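Local coordinates for adhesion G-protein coupled receptor G6 (Danio rerio, PDB 6V55) that probably couples ligand binding and adhesion outside the cell to G-protein signalling, with a role in myelination, at residues A39-Q44 against Q112-L117; T130-S135 against T305-S310; T147-I152 against P210-W215; I270-L275 against V297-S302. One frame throughout, in Å; residues are numbered along the deposited sequence.

Contact 1 of 4, residues A39-Q44 against Q112-L117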
loop_
_atom_site.group_PDB
_atom_site.type_symbol
_atom_site.label_atom_id
_atom_site.label_comp_id
_atom_site.label_asym_id
_atom_site.label_seq_id
_atom_site.Cartn_x
_atom_site.Cartn_y
_atom_site.Cartn_z
ATOM N N ALA A 39 -0.071 11.551 20.713
ATOM C CA ALA A 39 0.191 12.908 20.223
ATOM C C ALA A 39 1.660 13.326 20.262
ATOM O O ALA A 39 2.035 14.259 19.540
ATOM C CB ALA A 39 -0.639 13.919 21.017
ATOM N N GLY A 40 2.504 12.651 21.042
ATOM C CA GLY A 40 3.900 13.058 21.110
ATOM C C GLY A 40 4.860 12.168 20.347
ATOM O O GLY A 40 6.075 12.199 20.578
ATOM N N PHE A 41 4.327 11.364 19.428
ATOM C CA PHE A 41 5.102 10.346 18.736
ATOM C C PHE A 41 4.914 10.501 17.232
ATOM O O PHE A 41 3.939 11.090 16.769
ATOM C CB PHE A 41 4.694 8.939 19.209
ATOM C CG PHE A 41 5.088 8.646 20.635
ATOM C CD1 PHE A 41 4.250 8.983 21.696
ATOM C CD2 PHE A 41 6.299 8.031 20.912
ATOM C CE1 PHE A 41 4.627 8.720 23.010
ATOM C CE2 PHE A 41 6.705 7.776 22.215
ATOM C CZ PHE A 41 5.864 8.112 23.269
ATOM N N ILE A 42 5.889 10.018 16.467
ATOM C CA ILE A 42 5.749 9.893 15.022
ATOM C C ILE A 42 5.900 8.415 14.654
ATOM O O ILE A 42 6.304 7.592 15.471
ATOM C CB ILE A 42 6.757 10.768 14.244
ATOM C CG1 ILE A 42 8.198 10.329 14.508
ATOM C CG2 ILE A 42 6.582 12.225 14.581
ATOM C CD1 ILE A 42 9.177 10.855 13.471
ATOM N N VAL A 43 5.554 8.077 13.414
ATOM C CA VAL A 43 5.597 6.693 12.949
ATOM C C VAL A 43 6.731 6.547 11.938
ATOM O O VAL A 43 6.829 7.326 10.980
ATOM C CB VAL A 43 4.253 6.260 12.335
ATOM C CG1 VAL A 43 4.328 4.817 11.881
ATOM C CG2 VAL A 43 3.106 6.459 13.327
ATOM N N GLN A 44 7.590 5.556 12.157
ATOM C CA GLN A 44 8.642 5.197 11.219
ATOM C C GLN A 44 8.355 3.817 10.648
ATOM O O GLN A 44 8.230 2.848 11.406
ATOM C CB GLN A 44 9.987 5.186 11.920
ATOM C CG GLN A 44 11.119 5.057 10.972
ATOM C CD GLN A 44 12.422 4.799 11.674
ATOM O OE1 GLN A 44 12.512 3.951 12.570
ATOM N NE2 GLN A 44 13.435 5.572 11.311
ATOM N N GLN A 112 6.762 3.121 16.716
ATOM C CA GLN A 112 6.429 4.414 17.311
ATOM C C GLN A 112 7.706 5.061 17.852
ATOM O O GLN A 112 8.375 4.503 18.733
ATOM C CB GLN A 112 5.401 4.258 18.426
ATOM C CG GLN A 112 4.040 3.812 17.960
ATOM C CD GLN A 112 2.967 4.009 19.030
ATOM O OE1 GLN A 112 3.233 4.586 20.091
ATOM N NE2 GLN A 112 1.743 3.547 18.747
ATOM N N VAL A 113 8.043 6.231 17.317
ATOM C CA VAL A 113 9.267 6.946 17.648
ATOM C C VAL A 113 8.869 8.284 18.248
ATOM O O VAL A 113 8.047 9.005 17.666
ATOM C CB VAL A 113 10.163 7.137 16.407
ATOM C CG1 VAL A 113 11.359 8.067 16.713
ATOM C CG2 VAL A 113 10.647 5.788 15.883
ATOM N N ALA A 114 9.422 8.597 19.423
ATOM C CA ALA A 114 9.192 9.903 20.027
ATOM C C ALA A 114 9.911 10.976 19.228
ATOM O O ALA A 114 10.998 10.737 18.692
ATOM C CB ALA A 114 9.655 9.902 21.482
ATOM N N VAL A 115 9.253 12.132 19.084
ATOM C CA VAL A 115 9.922 13.309 18.547
ATOM C C VAL A 115 11.062 13.668 19.500
ATOM O O VAL A 115 10.922 13.549 20.730
ATOM C CB VAL A 115 8.901 14.450 18.340
ATOM C CG1 VAL A 115 8.036 14.637 19.555
ATOM C CG2 VAL A 115 9.558 15.782 17.987
ATOM N N THR A 116 12.238 13.955 18.926
ATOM C CA THR A 116 13.432 14.340 19.669
ATOM C C THR A 116 13.187 15.584 20.537
ATOM O O THR A 116 12.300 16.418 20.278
ATOM C CB THR A 116 14.606 14.629 18.720
ATOM O OG1 THR A 116 14.312 15.782 17.915
ATOM C CG2 THR A 116 14.884 13.471 17.805
ATOM N N LEU A 117 13.977 15.669 21.612
ATOM C CA LEU A 117 13.941 16.830 22.481
ATOM C C LEU A 117 14.440 18.089 21.788
ATOM O O LEU A 117 13.980 19.183 22.135
ATOM C CB LEU A 117 14.757 16.546 23.735
ATOM C CG LEU A 117 14.367 17.268 25.027
ATOM C CD1 LEU A 117 12.856 17.448 25.159
ATOM C CD2 LEU A 117 14.928 16.585 26.293
#

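Contact 2 of 4, residues T130-S135 against T305-S310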
loop_
_atom_site.group_PDB
_atom_site.type_symbol
_atom_site.label_atom_id
_atom_site.label_comp_id
_atom_site.label_asym_id
_atom_site.label_seq_id
_atom_site.Cartn_x
_atom_site.Cartn_y
_atom_site.Cartn_z
ATOM N N THR A 130 6.529 19.866 40.815
ATOM C CA THR A 130 6.518 19.766 39.355
ATOM C C THR A 130 7.981 19.909 38.925
ATOM O O THR A 130 8.426 20.944 38.415
ATOM C CB THR A 130 5.615 20.809 38.686
ATOM O OG1 THR A 130 5.906 20.877 37.282
ATOM C CG2 THR A 130 5.764 22.161 39.328
ATOM N N ILE A 131 8.736 18.840 39.162
ATOM C CA ILE A 131 10.183 18.839 39.018
ATOM C C ILE A 131 10.520 18.384 37.607
ATOM O O ILE A 131 10.109 17.303 37.173
ATOM C CB ILE A 131 10.834 17.932 40.076
ATOM C CG1 ILE A 131 10.580 18.488 41.482
ATOM C CG2 ILE A 131 12.336 17.793 39.851
ATOM C CD1 ILE A 131 9.638 17.655 42.312
ATOM N N LEU A 132 11.271 19.211 36.890
ATOM C CA LEU A 132 11.674 18.933 35.513
ATOM C C LEU A 132 13.184 18.704 35.535
ATOM O O LEU A 132 13.984 19.615 35.298
ATOM C CB LEU A 132 11.274 20.076 34.585
ATOM C CG LEU A 132 9.809 20.102 34.144
ATOM C CD1 LEU A 132 8.908 20.835 35.120
ATOM C CD2 LEU A 132 9.715 20.745 32.792
ATOM N N ARG A 133 13.566 17.466 35.840
ATOM C CA ARG A 133 14.921 17.135 36.239
ATOM C C ARG A 133 15.622 16.264 35.211
ATOM O O ARG A 133 14.999 15.631 34.355
ATOM C CB ARG A 133 14.934 16.397 37.579
ATOM C CG ARG A 133 14.037 15.180 37.606
ATOM C CD ARG A 133 14.398 14.213 38.741
ATOM N NE ARG A 133 15.710 13.569 38.608
ATOM C CZ ARG A 133 16.343 12.969 39.618
ATOM N NH1 ARG A 133 15.781 12.954 40.821
ATOM N NH2 ARG A 133 17.540 12.400 39.445
ATOM N N VAL A 134 16.954 16.266 35.318
ATOM C CA VAL A 134 17.765 15.205 34.737
ATOM C C VAL A 134 17.353 13.886 35.380
ATOM O O VAL A 134 17.085 13.825 36.588
ATOM C CB VAL A 134 19.255 15.543 34.932
ATOM C CG1 VAL A 134 20.175 14.469 34.381
ATOM C CG2 VAL A 134 19.558 16.861 34.239
ATOM N N SER A 135 17.211 12.842 34.564
ATOM C CA SER A 135 16.690 11.603 35.120
ATOM C C SER A 135 17.797 10.842 35.835
ATOM O O SER A 135 18.990 11.033 35.575
ATOM C CB SER A 135 16.049 10.732 34.036
ATOM O OG SER A 135 16.897 9.714 33.596
ATOM N N THR A 305 13.423 13.688 32.781
ATOM C CA THR A 305 11.998 13.434 33.015
ATOM C C THR A 305 11.280 14.766 32.853
ATOM O O THR A 305 11.198 15.563 33.794
ATOM C CB THR A 305 11.706 12.847 34.393
ATOM O OG1 THR A 305 11.926 13.841 35.404
ATOM C CG2 THR A 305 12.580 11.667 34.650
ATOM N N ILE A 306 10.769 15.001 31.654
ATOM C CA ILE A 306 9.959 16.168 31.344
ATOM C C ILE A 306 8.630 15.650 30.811
ATOM O O ILE A 306 8.611 14.901 29.827
ATOM C CB ILE A 306 10.635 17.085 30.312
ATOM C CG1 ILE A 306 11.960 17.619 30.853
ATOM C CG2 ILE A 306 9.710 18.232 29.937
ATOM C CD1 ILE A 306 12.884 18.093 29.760
ATOM N N PRO A 307 7.504 15.998 31.430
ATOM C CA PRO A 307 6.202 15.541 30.924
ATOM C C PRO A 307 5.827 16.210 29.602
ATOM O O PRO A 307 6.426 17.202 29.168
ATOM C CB PRO A 307 5.230 15.924 32.048
ATOM C CG PRO A 307 6.099 16.122 33.273
ATOM C CD PRO A 307 7.391 16.659 32.745
ATOM N N GLY A 308 4.820 15.613 28.945
ATOM C CA GLY A 308 4.297 16.134 27.688
ATOM C C GLY A 308 3.582 17.469 27.815
ATOM O O GLY A 308 3.520 18.221 26.834
ATOM N N SER A 309 3.098 17.801 29.024
ATOM C CA SER A 309 2.449 19.080 29.306
ATOM C C SER A 309 3.403 20.268 29.211
ATOM O O SER A 309 2.933 21.410 29.144
ATOM C CB SER A 309 1.837 19.061 30.711
ATOM O OG SER A 309 1.312 17.784 31.026
ATOM N N SER A 310 4.720 20.039 29.227
ATOM C CA SER A 310 5.702 21.108 29.100
ATOM C C SER A 310 6.620 20.895 27.893
ATOM O O SER A 310 7.812 21.199 27.957
ATOM C CB SER A 310 6.536 21.237 30.375
ATOM O OG SER A 310 5.756 20.996 31.536
#

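Contact 3 of 4, residues T147-I152 against P210-W215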
loop_
_atom_site.group_PDB
_atom_site.type_symbol
_atom_site.label_atom_id
_atom_site.label_comp_id
_atom_site.label_asym_id
_atom_site.label_seq_id
_atom_site.Cartn_x
_atom_site.Cartn_y
_atom_site.Cartn_z
ATOM N N THR A 147 30.984 23.209 31.413
ATOM C CA THR A 147 30.351 24.109 30.452
ATOM C C THR A 147 28.869 23.784 30.415
ATOM O O THR A 147 28.504 22.623 30.222
ATOM C CB THR A 147 30.933 23.952 29.047
ATOM O OG1 THR A 147 32.352 24.155 29.083
ATOM C CG2 THR A 147 30.289 24.946 28.092
ATOM N N VAL A 148 28.013 24.779 30.616
ATOM C CA VAL A 148 26.576 24.606 30.433
ATOM C C VAL A 148 26.123 25.578 29.348
ATOM O O VAL A 148 26.501 26.752 29.370
ATOM C CB VAL A 148 25.789 24.778 31.756
ATOM C CG1 VAL A 148 26.227 26.004 32.546
ATOM C CG2 VAL A 148 24.280 24.828 31.526
ATOM N N CYS A 149 25.382 25.068 28.352
ATOM C CA CYS A 149 24.766 25.903 27.326
ATOM C C CYS A 149 23.288 25.597 27.203
ATOM O O CYS A 149 22.865 24.441 27.281
ATOM C CB CYS A 149 25.373 25.711 25.941
ATOM S SG CYS A 149 27.131 25.484 25.913
ATOM N N PHE A 150 22.517 26.636 26.944
ATOM C CA PHE A 150 21.101 26.478 26.681
ATOM C C PHE A 150 20.677 27.645 25.808
ATOM O O PHE A 150 21.460 28.561 25.545
ATOM C CB PHE A 150 20.276 26.392 27.984
ATOM C CG PHE A 150 20.644 27.417 29.020
ATOM C CD1 PHE A 150 21.596 27.134 30.000
ATOM C CD2 PHE A 150 20.014 28.652 29.030
ATOM C CE1 PHE A 150 21.936 28.082 30.944
ATOM C CE2 PHE A 150 20.337 29.601 29.972
ATOM C CZ PHE A 150 21.307 29.318 30.931
ATOM N N GLU A 151 19.439 27.580 25.329
ATOM C CA GLU A 151 18.787 28.700 24.669
ATOM C C GLU A 151 17.609 29.091 25.550
ATOM O O GLU A 151 16.824 28.224 25.951
ATOM C CB GLU A 151 18.351 28.336 23.239
ATOM C CG GLU A 151 19.480 27.739 22.361
ATOM C CD GLU A 151 19.390 28.112 20.862
ATOM O OE1 GLU A 151 20.197 27.566 20.060
ATOM O OE2 GLU A 151 18.517 28.939 20.485
ATOM N N ILE A 152 17.520 30.373 25.903
ATOM C CA ILE A 152 16.553 30.837 26.889
ATOM C C ILE A 152 15.675 31.910 26.243
ATOM O O ILE A 152 16.124 32.625 25.334
ATOM C CB ILE A 152 17.274 31.335 28.175
ATOM C CG1 ILE A 152 16.314 31.512 29.366
ATOM C CG2 ILE A 152 18.095 32.583 27.934
ATOM C CD1 ILE A 152 15.520 30.263 29.687
ATOM N N PRO A 210 21.087 31.652 22.272
ATOM C CA PRO A 210 21.994 30.763 23.004
ATOM C C PRO A 210 22.888 31.511 23.988
ATOM O O PRO A 210 23.235 32.681 23.802
ATOM C CB PRO A 210 22.819 30.105 21.886
ATOM C CG PRO A 210 22.781 31.078 20.750
ATOM C CD PRO A 210 21.442 31.747 20.839
ATOM N N LEU A 211 23.251 30.798 25.056
ATOM C CA LEU A 211 24.028 31.328 26.172
ATOM C C LEU A 211 24.830 30.190 26.789
ATOM O O LEU A 211 24.250 29.178 27.195
ATOM C CB LEU A 211 23.119 31.959 27.237
ATOM C CG LEU A 211 23.838 32.299 28.554
ATOM C CD1 LEU A 211 24.925 33.359 28.328
ATOM C CD2 LEU A 211 22.863 32.747 29.646
ATOM N N CYS A 212 26.147 30.377 26.893
ATOM C CA CYS A 212 27.052 29.396 27.479
ATOM C C CYS A 212 27.708 29.971 28.720
ATOM O O CYS A 212 28.112 31.136 28.734
ATOM C CB CYS A 212 28.145 28.978 26.512
ATOM S SG CYS A 212 27.564 28.833 24.832
ATOM N N LEU A 213 27.807 29.151 29.762
ATOM C CA LEU A 213 28.502 29.508 30.989
ATOM C C LEU A 213 29.583 28.469 31.234
ATOM O O LEU A 213 29.305 27.271 31.157
ATOM C CB LEU A 213 27.522 29.575 32.166
ATOM C CG LEU A 213 26.302 30.486 31.932
ATOM C CD1 LEU A 213 25.277 30.347 33.026
ATOM C CD2 LEU A 213 26.730 31.958 31.793
ATOM N N THR A 214 30.824 28.915 31.480
ATOM C CA THR A 214 31.913 28.013 31.854
ATOM C C THR A 214 32.463 28.403 33.221
ATOM O O THR A 214 32.264 29.525 33.695
ATOM C CB THR A 214 33.082 27.964 30.820
ATOM O OG1 THR A 214 33.960 29.097 30.978
ATOM C CG2 THR A 214 32.576 27.871 29.376
ATOM N N TRP A 215 33.150 27.449 33.850
ATOM C CA TRP A 215 33.777 27.640 35.151
ATOM C C TRP A 215 34.893 26.622 35.272
ATOM O O TRP A 215 34.736 25.514 34.776
ATOM C CB TRP A 215 32.765 27.445 36.281
ATOM C CG TRP A 215 33.358 27.472 37.650
ATOM C CD1 TRP A 215 33.856 28.559 38.306
ATOM C CD2 TRP A 215 33.498 26.360 38.550
ATOM N NE1 TRP A 215 34.284 28.203 39.558
ATOM C CE2 TRP A 215 34.088 26.856 39.733
ATOM C CE3 TRP A 215 33.179 24.996 38.472
ATOM C CZ2 TRP A 215 34.369 26.037 40.831
ATOM C CZ3 TRP A 215 33.460 24.184 39.562
ATOM C CH2 TRP A 215 34.065 24.712 40.722
#

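Contact 4 of 4, residues I270-L275 against V297-S302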
loop_
_atom_site.group_PDB
_atom_site.type_symbol
_atom_site.label_atom_id
_atom_site.label_comp_id
_atom_site.label_asym_id
_atom_site.label_seq_id
_atom_site.Cartn_x
_atom_site.Cartn_y
_atom_site.Cartn_z
ATOM N N ILE A 270 12.790 27.130 27.519
ATOM C CA ILE A 270 14.201 26.761 27.397
ATOM C C ILE A 270 14.361 25.671 26.334
ATOM O O ILE A 270 13.419 24.947 25.993
ATOM C CB ILE A 270 14.814 26.324 28.753
ATOM C CG1 ILE A 270 16.309 26.674 28.863
ATOM C CG2 ILE A 270 14.502 24.878 29.065
ATOM C CD1 ILE A 270 16.939 26.342 30.202
ATOM N N TYR A 271 15.568 25.596 25.773
ATOM C CA TYR A 271 15.833 24.723 24.635
ATOM C C TYR A 271 17.311 24.377 24.640
ATOM O O TYR A 271 18.135 25.241 24.942
ATOM C CB TYR A 271 15.434 25.396 23.300
ATOM C CG TYR A 271 15.874 24.672 22.039
ATOM C CD1 TYR A 271 16.824 25.232 21.161
ATOM C CD2 TYR A 271 15.336 23.437 21.725
ATOM C CE1 TYR A 271 17.225 24.543 19.990
ATOM C CE2 TYR A 271 15.717 22.746 20.580
ATOM C CZ TYR A 271 16.664 23.293 19.711
ATOM O OH TYR A 271 17.046 22.586 18.572
ATOM N N ASN A 272 17.618 23.107 24.332
ATOM C CA ASN A 272 18.978 22.598 24.071
ATOM C C ASN A 272 19.917 22.705 25.287
ATOM O O ASN A 272 21.093 23.070 25.165
ATOM C CB ASN A 272 19.597 23.240 22.825
ATOM C CG ASN A 272 20.457 22.264 22.061
ATOM O OD1 ASN A 272 20.377 21.051 22.283
ATOM N ND2 ASN A 272 21.301 22.778 21.176
ATOM N N PHE A 273 19.403 22.325 26.464
ATOM C CA PHE A 273 20.184 22.374 27.698
ATOM C C PHE A 273 21.185 21.221 27.719
ATOM O O PHE A 273 20.796 20.046 27.719
ATOM C CB PHE A 273 19.268 22.310 28.923
ATOM C CG PHE A 273 19.963 22.629 30.235
ATOM C CD1 PHE A 273 20.562 21.620 31.002
ATOM C CD2 PHE A 273 19.975 23.920 30.715
ATOM C CE1 PHE A 273 21.193 21.909 32.194
ATOM C CE2 PHE A 273 20.600 24.214 31.920
ATOM C CZ PHE A 273 21.208 23.204 32.660
ATOM N N ARG A 274 22.472 21.562 27.769
ATOM C CA ARG A 274 23.548 20.582 27.746
ATOM C C ARG A 274 24.604 20.949 28.789
ATOM O O ARG A 274 24.756 22.112 29.161
ATOM C CB ARG A 274 24.190 20.478 26.345
ATOM C CG ARG A 274 23.259 20.087 25.183
ATOM C CD ARG A 274 23.815 20.546 23.833
ATOM N NE ARG A 274 23.585 21.967 23.573
ATOM C CZ ARG A 274 24.269 22.687 22.679
ATOM N NH1 ARG A 274 25.234 22.111 21.958
ATOM N NH2 ARG A 274 23.997 23.987 22.516
ATOM N N LEU A 275 25.332 19.930 29.262
ATOM C CA LEU A 275 26.339 20.064 30.315
ATOM C C LEU A 275 27.554 19.205 29.989
ATOM O O LEU A 275 27.414 18.085 29.495
ATOM C CB LEU A 275 25.767 19.654 31.678
ATOM C CG LEU A 275 26.607 19.773 32.952
ATOM C CD1 LEU A 275 27.136 21.186 33.133
ATOM C CD2 LEU A 275 25.747 19.367 34.124
ATOM N N VAL A 297 25.006 15.770 30.547
ATOM C CA VAL A 297 23.586 15.909 30.259
ATOM C C VAL A 297 23.468 16.442 28.835
ATOM O O VAL A 297 24.177 17.380 28.458
ATOM C CB VAL A 297 22.895 16.841 31.277
ATOM C CG1 VAL A 297 21.441 16.978 30.985
ATOM C CG2 VAL A 297 23.055 16.316 32.696
ATOM N N ASP A 298 22.609 15.814 28.035
ATOM C CA ASP A 298 22.306 16.248 26.678
ATOM C C ASP A 298 20.801 16.451 26.538
ATOM O O ASP A 298 20.009 15.887 27.300
ATOM C CB ASP A 298 22.818 15.218 25.654
ATOM C CG ASP A 298 22.796 15.735 24.228
ATOM O OD1 ASP A 298 23.161 16.903 23.993
ATOM O OD2 ASP A 298 22.394 14.962 23.331
ATOM N N TRP A 299 20.420 17.287 25.575
ATOM C CA TRP A 299 19.023 17.555 25.262
ATOM C C TRP A 299 18.461 16.430 24.417
ATOM O O TRP A 299 18.474 16.470 23.182
ATOM C CB TRP A 299 18.881 18.887 24.541
ATOM C CG TRP A 299 17.519 19.516 24.617
ATOM C CD1 TRP A 299 16.736 19.857 23.555
ATOM C CD2 TRP A 299 16.833 20.005 25.790
ATOM N NE1 TRP A 299 15.589 20.473 23.990
ATOM C CE2 TRP A 299 15.622 20.577 25.354
ATOM C CE3 TRP A 299 17.104 19.974 27.165
ATOM C CZ2 TRP A 299 14.685 21.109 26.235
ATOM C CZ3 TRP A 299 16.171 20.523 28.045
ATOM C CH2 TRP A 299 14.976 21.076 27.572
ATOM N N ASP A 300 17.934 15.439 25.111
ATOM C CA ASP A 300 17.649 14.126 24.579
ATOM C C ASP A 300 16.832 13.463 25.668
ATOM O O ASP A 300 17.164 13.602 26.851
ATOM C CB ASP A 300 18.946 13.366 24.281
ATOM C CG ASP A 300 18.728 12.127 23.457
ATOM O OD1 ASP A 300 18.105 11.158 23.964
ATOM O OD2 ASP A 300 19.203 12.125 22.300
ATOM N N HIS A 301 15.757 12.777 25.265
ATOM C CA HIS A 301 14.725 12.359 26.204
ATOM C C HIS A 301 15.204 11.316 27.201
ATOM O O HIS A 301 14.692 11.293 28.327
ATOM C CB HIS A 301 13.538 11.800 25.449
ATOM C CG HIS A 301 12.677 12.844 24.833
ATOM N ND1 HIS A 301 11.723 13.534 25.553
ATOM C CD2 HIS A 301 12.605 13.304 23.562
ATOM C CE1 HIS A 301 11.106 14.382 24.750
ATOM N NE2 HIS A 301 11.623 14.264 23.537
ATOM N N SER A 302 16.220 10.517 26.838
ATOM C CA SER A 302 16.788 9.524 27.747
ATOM C C SER A 302 17.502 10.143 28.957
ATOM O O SER A 302 17.703 9.442 29.958
ATOM C CB SER A 302 17.762 8.621 26.981
ATOM O OG SER A 302 18.745 9.379 26.287
#

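Contact 1 of 4, residues A39-Q44 against Q112-L117
Phe41 to Val43 pair in antiparallel fashion with Gln112 to Ala114, and the short strand axes come within 4.5 Å at an angle of 135°. Ile42 and Val113 are the hydrogen-bonded pair. The N-H of Ile42 reaches Val113 O at 2.7 Å, and the N-H of Val113 returns to Ile42 O at 2.9 Å. Both bonds are nearly straight. The side chains of Ile42 and Val113 share one face of the sheet. Ile42 has CG1 set between the backbone N and the carbonyl carbon (chi1 64°), which brings this carbon 3.4 Å from Val113 O. Further along, Val113 CG2 touches Gln44 CB at 4.1 Å. Phe41 and Ala114 form the next pair, with diverging side chains. The Phe41 ring still reaches Ala114, its CE2 meeting Ala114 CB at 3.7 Å. Val113 C lies near the ring plane, at the ring edge. Where the strand pairing ends, Val115 CG1 rests 3.3 Å from Gly40 O. Ser86, just after strand 83-85, bonds Val43, and Gln44 also touches a glycan attached to the protein. The contact lies at the surface, in the sheet of the CUB domain. Two main-chain bonds and a few apolar touches hold it, so the pairing rests mainly on the backbone.

Contact 2 of 4, residues T130-S135 against T305-S310
Arg133 meets Thr305 with the aliphatic part of its chain, not with its flat guanidinium group: CG of Arg133 lies 3.3 Å from OG1 of Thr305. The guanidinium turns the other way. Its NE points to Val134 O of its own segment, at a distance too short to be relied on. The Pro307 ring offers CD to Leu132 CG at 4.4 Å. Thr305 N donates to Arg133 O at 3.0 Å in a nearly straight bond (170°). This is the single hydrogen bond across the contact. Thr305 CG2 packs on Ser135 CB at 3.6 Å. At the other end Leu132 carries the apolar part. Its CG is anti to the carbonyl carbon (chi1 -79°), and CD2 meets Ile306 CG2 at 3.8 Å, the two side chains crossing at about a right angle. Ser310 CB touches Leu132 CD2 at 4.0 Å. Both segments belong to the pentraxin-like domain. Segment 130-135 also runs beside strand 248-251: Leu132 and Val134 share backbone bonds with Ile251 and Leu249, and Ile131 packs on Leu248 and Gln250. Thr305 ends the short strand 304-305 beside the weak strand 133-134. The rest of 305-310 leaves toward strand 342-353.

Contact 3 of 4, residues T147-I152 against P210-W215
Phe150 and Leu211 lie side by side at the apolar centre of this antiparallel pair, which belongs to a six-stranded sheet of the pentraxin-like, concanavalin-type jelly-roll sandwich. The ring atom Phe150 CZ meets Leu211 CD2 at 4.0 Å. Phe150 CG sits between the backbone N and the carbonyl carbon (chi1 45°), so the ring tips toward the neighbouring strand with Leu211 O over one of its faces. Val148 and Leu213 follow on the same face, where Val148 CG1 touches Leu213 CB at 3.8 Å. Phe177 of the second sheet packs on Phe150, Leu211 and Leu213, so this face looks into the sandwich. Four backbone bonds hold the strands in register. Val148 and Leu213 exchange two nearly straight bonds, and Phe150 and Leu211 exchange two more. The one from Leu211 N to Phe150 O is bent, with an angle of 145°. The other face carries Thr147, Cys149 and Glu151 opposite Thr214, Cys212 and Pro210. At the more polar end, Glu151 packs its CG 4.0 Å from Pro210 CA, using its aliphatic part. At the other end Thr147 OG1 lies 3.7 Å from Thr214 CG2, while its hydroxyl bonds to His278 O. Between them stand the two cysteines, probably equivalent to the pair that is disulfide-linked in classical pentraxins. Here Cys149 SG and Cys212 SG are 3.5 Å apart, too far for a disulfide bond.

Contact 4 of 4, residues I270-L275 against V297-S302
Trp299 lies against the main chain of Asn272 and is by far the most buried residue of the contact. Asn272 N stands 3.2 Å above one face of the indole, toward its rim. The ring gets there because CG is anti to the backbone N (chi1 -158°) and CB points at the strand. Asn272 OD1 comes within 3.5 Å of Trp299 CB, while Asn272 ND2 bonds Cys290 O. The benzene part reaches past this, with CE3 at 3.6 Å from Phe273 CB and CH2 at 4.1 Å from Ile270 CG2. Tyr271 meets the five-membered ring obliquely. Trp304 packs edge-to-face on the indole. Val297 is next in buried area. Its O accepts from Leu275 N at 2.9 Å, with the donor tilted from the carbonyl plane. Val297 CB packs on Leu275 CB at 4.0 Å. Phe273 sends its ring away from the loop, where it meets Phe164 edge-to-face. Asp298 OD1 lies 3.4 Å from Arg274 CG, but the charged ends part. Asp298 forms a salt bridge with Arg118, while Arg274 NE bonds Asn272 O in its own guanidinium plane. Asn272 has a positive phi, and Tyr271 and Arg274 pair with Glu151 and Cys149, which is consistent with a beta bulge. The whole is a strand of the pentraxin-like jelly roll covered by a loop, with an inverse gamma turn centred on Trp299.

How the contacts relate
Contacts 3 and 4 are buried, contact 2 is partly buried, and contact 1 lies at the surface. Contacts 3 and 4 use neighbouring strands of one sheet, 145-154 and 268-276. Contact 3 is regular strand pairing with four backbone bonds. Contact 4 has one cross-bond and depends on a large indole instead. Contact 2 also has a single backbone bond but much less packing; its Val134 and Ile306 touch Val297 and Trp299 of contact 4. Contact 1 belongs to the CUB sheet. At its end Leu117 O lies 2.8 Å from Trp299 NE1, so contacts 1 and 4 meet where the CUB and pentraxin-like parts of the chain adjoin. Contacts 1 and 3 do not touch.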